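Local coordinates for protein exopolygalacturonase (Yersinia enterocolitica, PDB 2UVF) that probably hydrolyses pectin-derived polygalacturonate from its chain ends as an exo-acting family 28 glycoside hydrolase, and binds digalacturonic acid, at residues 178-183 against 187-192; 334-337 against 343-346. One frame throughout, in Å; residues are numbered along the deposited sequence.

Contact 1 of 2, residues 178-183 against 187-192; sequences QAIDSC and CRVEIP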
loop_
_atom_site.group_PDB
_atom_site.type_symbol
_atom_site.label_atom_id
_atom_site.label_comp_id
_atom_site.label_asym_id
_atom_site.label_seq_id
_atom_site.Cartn_x
_atom_site.Cartn_y
_atom_site.Cartn_z
ATOM N N GLN A 178 16.918 -8.237 -23.009
ATOM C CA GLN A 178 18.079 -9.078 -23.301
ATOM C C GLN A 178 18.803 -9.426 -21.998
ATOM O O GLN A 178 19.117 -10.601 -21.750
ATOM C CB GLN A 178 19.025 -8.343 -24.262
ATOM C CG GLN A 178 19.413 -9.101 -25.515
ATOM C CD GLN A 178 19.223 -8.257 -26.770
ATOM O OE1 GLN A 178 18.217 -8.400 -27.469
ATOM N NE2 GLN A 178 20.173 -7.358 -27.047
ATOM N N ALA A 179 19.032 -8.403 -21.162
ATOM C CA ALA A 179 19.706 -8.572 -19.865
ATOM C C ALA A 179 18.945 -9.470 -18.888
ATOM O O ALA A 179 19.551 -10.318 -18.234
ATOM C CB ALA A 179 20.022 -7.210 -19.225
ATOM N N ILE A 180 17.625 -9.286 -18.792
ATOM C CA ILE A 180 16.777 -10.159 -17.959
ATOM C C ILE A 180 16.735 -11.581 -18.524
ATOM O O ILE A 180 16.750 -12.551 -17.765
ATOM C CB ILE A 180 15.322 -9.621 -17.795
ATOM C CG1 ILE A 180 15.310 -8.245 -17.115
ATOM C CG2 ILE A 180 14.471 -10.606 -16.993
ATOM C CD1 ILE A 180 14.059 -7.422 -17.403
ATOM N N ASP A 181 16.672 -11.697 -19.851
ATOM C CA ASP A 181 16.654 -13.005 -20.518
ATOM C C ASP A 181 17.931 -13.795 -20.215
ATOM O O ASP A 181 17.866 -14.966 -19.841
ATOM C CB ASP A 181 16.455 -12.855 -22.033
ATOM C CG ASP A 181 15.023 -12.527 -22.415
ATOM O OD1 ASP A 181 14.090 -12.901 -21.671
ATOM O OD2 ASP A 181 14.828 -11.897 -23.480
ATOM N N SER A 182 19.080 -13.131 -20.344
ATOM C CA SER A 182 20.389 -13.745 -20.093
ATOM C C SER A 182 20.690 -13.878 -18.603
ATOM O O SER A 182 21.810 -13.595 -18.164
ATOM C CB SER A 182 21.496 -12.928 -20.766
ATOM O OG SER A 182 21.969 -11.896 -19.914
ATOM N N CYS A 183 19.696 -14.319 -17.834
ATOM C CA CYS A 183 19.785 -14.294 -16.375
ATOM C C CYS A 183 19.736 -15.703 -15.778
ATOM O O CYS A 183 18.741 -16.418 -15.941
ATOM C CB CYS A 183 18.649 -13.435 -15.803
ATOM S SG CYS A 183 19.149 -12.086 -14.684
ATOM N N CYS A 187 20.528 -14.093 -10.176
ATOM C CA CYS A 187 21.134 -12.905 -10.768
ATOM C C CYS A 187 20.661 -11.612 -10.097
ATOM O O CYS A 187 19.710 -11.613 -9.312
ATOM C CB CYS A 187 20.875 -12.847 -12.288
ATOM S SG CYS A 187 19.121 -12.968 -12.861
ATOM N N ARG A 188 21.360 -10.520 -10.391
ATOM C CA ARG A 188 20.874 -9.186 -10.106
ATOM C C ARG A 188 21.128 -8.340 -11.349
ATOM O O ARG A 188 22.285 -8.104 -11.720
ATOM C CB ARG A 188 21.572 -8.593 -8.877
ATOM C CG ARG A 188 21.134 -7.165 -8.533
ATOM C CD ARG A 188 21.974 -6.565 -7.417
ATOM N NE ARG A 188 21.837 -7.358 -6.204
ATOM C CZ ARG A 188 22.772 -7.515 -5.268
ATOM N NH1 ARG A 188 23.967 -6.929 -5.365
ATOM N NH2 ARG A 188 22.506 -8.282 -4.221
ATOM N N VAL A 189 20.049 -7.922 -12.012
ATOM C CA VAL A 189 20.150 -7.018 -13.158
ATOM C C VAL A 189 20.291 -5.584 -12.634
ATOM O O VAL A 189 19.463 -5.138 -11.848
ATOM C CB VAL A 189 18.920 -7.154 -14.098
ATOM C CG1 VAL A 189 19.043 -6.250 -15.322
ATOM C CG2 VAL A 189 18.741 -8.585 -14.526
ATOM N N GLU A 190 21.347 -4.883 -13.053
ATOM C CA GLU A 190 21.610 -3.508 -12.635
ATOM C C GLU A 190 21.247 -2.505 -13.726
ATOM O O GLU A 190 21.663 -2.660 -14.872
ATOM C CB GLU A 190 23.091 -3.287 -12.260
ATOM C CG GLU A 190 23.772 -4.409 -11.479
ATOM C CD GLU A 190 23.651 -4.286 -9.962
ATOM O OE1 GLU A 190 22.713 -3.618 -9.473
ATOM O OE2 GLU A 190 24.507 -4.874 -9.256
ATOM N N ILE A 191 20.473 -1.482 -13.353
ATOM C CA ILE A 191 20.266 -0.282 -14.177
ATOM C C ILE A 191 20.995 0.884 -13.482
ATOM O O ILE A 191 20.423 1.517 -12.578
ATOM C CB ILE A 191 18.755 0.059 -14.334
ATOM C CG1 ILE A 191 17.989 -1.101 -15.002
ATOM C CG2 ILE A 191 18.564 1.381 -15.091
ATOM C CD1 ILE A 191 16.501 -1.042 -14.865
ATOM N N PRO A 192 22.268 1.151 -13.866
ATOM C CA PRO A 192 23.062 2.257 -13.314
ATOM C C PRO A 192 22.468 3.661 -13.508
ATOM O O PRO A 192 21.454 3.817 -14.190
ATOM C CB PRO A 192 24.401 2.135 -14.081
ATOM C CG PRO A 192 24.085 1.355 -15.311
ATOM C CD PRO A 192 23.048 0.377 -14.856
#
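Cys183 and Cys187 are joined by a disulfide, Cys183 SG to Cys187 SG 2.0 Å, that ties the chain just past the end of helix 173-181 to strand 187-191. On the strand side, SG of Cys187 is tucked between its own backbone N and carbonyl carbon (chi1 54°), and this swings the sulfur over to meet its partner. Val189, two residues on along the strand, also points at the helix, and its chi1 of -178° divides the two methyls between different neighbours. Val189 CG2 lies against the bridge, 3.5 Å from Cys183 SG. The same methyl sits more loosely beside Ile180, with Val189 CG2 4.3 Å from Ile180 CG1. The other branch faces the methyl of Ala179, Val189 CG1 being 4.1 Å from Ala179 CB. Strand 187-191 runs between strands 156-158 and 207-211, and Ala179 and Ile180 reach those flanks through Val157 and Met207, consistent with a helix closing the N-terminal end of the parallel beta-helix. No hydrogen bond crosses between the segments. The contact is therefore held by one covalent bridge and an apolar patch in which a cystine sulfur takes part, and such a bond fits the oxidising conditions expected of a periplasmic enzyme.

Contact 2 of 2, residues 334-337 against 343-346; sequences MTLR and YLAG. With SO4 (sulfate ion), chain D.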
loop_
_atom_site.group_PDB
_atom_site.type_symbol
_atom_site.label_atom_id
_atom_site.label_comp_id
_atom_site.label_asym_id
_atom_site.label_seq_id
_atom_site.Cartn_x
_atom_site.Cartn_y
_atom_site.Cartn_z
ATOM N N MET A 334 3.396 -1.217 -12.475
ATOM C CA MET A 334 3.950 -2.526 -12.167
ATOM C C MET A 334 2.808 -3.484 -11.914
ATOM O O MET A 334 1.889 -3.162 -11.187
ATOM C CB MET A 334 4.860 -2.463 -10.940
ATOM C CG MET A 334 5.695 -3.704 -10.751
ATOM S SD MET A 334 6.729 -3.708 -9.283
ATOM C CE MET A 334 7.923 -2.422 -9.666
ATOM N N THR A 335 2.856 -4.654 -12.538
ATOM C CA THR A 335 1.834 -5.666 -12.313
ATOM C C THR A 335 2.483 -7.021 -12.168
ATOM O O THR A 335 2.967 -7.579 -13.132
ATOM C CB THR A 335 0.779 -5.698 -13.450
ATOM O OG1 THR A 335 0.172 -4.404 -13.562
ATOM C CG2 THR A 335 -0.295 -6.748 -13.162
ATOM N N LEU A 336 2.480 -7.543 -10.948
ATOM C CA LEU A 336 3.099 -8.821 -10.672
ATOM C C LEU A 336 1.994 -9.752 -10.295
ATOM O O LEU A 336 1.279 -9.503 -9.331
ATOM C CB LEU A 336 4.118 -8.717 -9.532
ATOM C CG LEU A 336 5.077 -7.529 -9.572
ATOM C CD1 LEU A 336 5.783 -7.482 -8.226
ATOM C CD2 LEU A 336 6.066 -7.587 -10.749
ATOM N N ARG A 337 1.867 -10.829 -11.065
ATOM C CA ARG A 337 0.750 -11.758 -10.925
ATOM C C ARG A 337 1.239 -13.211 -10.779
ATOM O O ARG A 337 2.155 -13.649 -11.491
ATOM C CB ARG A 337 -0.196 -11.621 -12.115
ATOM C CG ARG A 337 -1.500 -12.379 -11.931
ATOM C CD ARG A 337 -2.447 -12.187 -13.090
ATOM N NE ARG A 337 -1.962 -12.801 -14.324
ATOM C CZ ARG A 337 -2.721 -13.008 -15.400
ATOM N NH1 ARG A 337 -4.001 -12.675 -15.389
ATOM N NH2 ARG A 337 -2.208 -13.576 -16.478
ATOM N N TYR A 343 9.829 -9.185 -3.191
ATOM C CA TYR A 343 10.473 -8.190 -2.341
ATOM C C TYR A 343 10.740 -6.927 -3.132
ATOM O O TYR A 343 11.625 -6.899 -3.999
ATOM C CB TYR A 343 11.771 -8.720 -1.703
ATOM C CG TYR A 343 12.493 -7.742 -0.740
ATOM C CD1 TYR A 343 11.991 -7.478 0.536
ATOM C CD2 TYR A 343 13.708 -7.147 -1.094
ATOM C CE1 TYR A 343 12.660 -6.603 1.426
ATOM C CE2 TYR A 343 14.382 -6.277 -0.218
ATOM C CZ TYR A 343 13.855 -6.013 1.039
ATOM O OH TYR A 343 14.518 -5.149 1.913
ATOM N N LEU A 344 9.985 -5.882 -2.782
ATOM C CA LEU A 344 10.148 -4.525 -3.338
ATOM C C LEU A 344 10.826 -3.649 -2.290
ATOM O O LEU A 344 10.454 -3.701 -1.124
ATOM C CB LEU A 344 8.768 -3.968 -3.739
ATOM C CG LEU A 344 7.877 -4.977 -4.503
ATOM C CD1 LEU A 344 6.426 -4.460 -4.655
ATOM C CD2 LEU A 344 8.482 -5.387 -5.877
ATOM N N ALA A 345 11.847 -2.879 -2.675
ATOM C CA ALA A 345 12.602 -2.104 -1.697
ATOM C C ALA A 345 13.314 -0.877 -2.272
ATOM O O ALA A 345 13.833 -0.932 -3.379
ATOM C CB ALA A 345 13.607 -2.993 -0.983
ATOM N N GLY A 346 13.332 0.215 -1.502
ATOM C CA GLY A 346 14.135 1.419 -1.809
ATOM C C GLY A 346 13.707 2.340 -2.938
ATOM O O GLY A 346 14.051 3.543 -2.944
HETATM S S SO4 D . -4.905 -13.474 -19.170
HETATM O O1 SO4 D . -3.754 -12.859 -19.836
HETATM O O2 SO4 D . -5.454 -12.614 -18.107
HETATM O O3 SO4 D . -5.964 -13.719 -20.159
HETATM O O4 SO4 D . -4.440 -14.751 -18.617
#
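Arg337 gives a nearly straight hydrogen bond from NH1 to O2 of a sulfate ion, 3.1 Å with an N-H...O angle of 162°, on the outward side of a strand of the parallel beta-helix. Arg337 NH2 reaches sulfate O4, more weakly, at 3.3 Å, and the sulfur lies in the guanidinium plane beyond its edge; the anion is thus met by both terminal nitrogens together. It probably came from the crystallisation liquor, and the backbone N of Arg231 also binds it. NH2 has a further weak bond to the carbonyl of Asp249. On the other side of the strand, Met334 and Leu336 point into the coil, where Leu344 comes from the next strand, 342-345, on another face of the helix. The facing backbones are far apart, Met334 CA to Leu344 CA 11.0 Å, and only the outer parts of the side chains bridge the distance. Leu344 lies alongside Met334 and Leu336, its side chain running in the opposite sense to theirs. The first two torsions of Met334 are extended (chi1 -167°, chi2 -178°), which carries SD out to the leucine. Ile263, a turn earlier, touches Met334 and Leu344, and Ile357 continues the packing against Leu344. A single methyl, Leu344 CD2, makes both approaches: it is 4.1 Å from Leu336 CD1 and 4.2 Å from Met334 SD.

From the N terminus, contact 1 comes first and closes the three-residue turn after helix 173-181; well over a hundred residues later contact 2 spans the short bend between strands 334-339 and 342-345. The two are in series, neither nested nor crossed, with centres 16 Å apart and nearest atoms about 9 Å apart. They are nevertheless joined through parallel pairing: strand 187-191 lies beside 207-211, that beside 258-264, and that beside 342-345. Contact 1 thus fixes a helix to the first turns of the coil, whereas contact 2 packs two faces of a later turn together across its interior, with the Met334 side chain about 13 Å from a bound galacturonate.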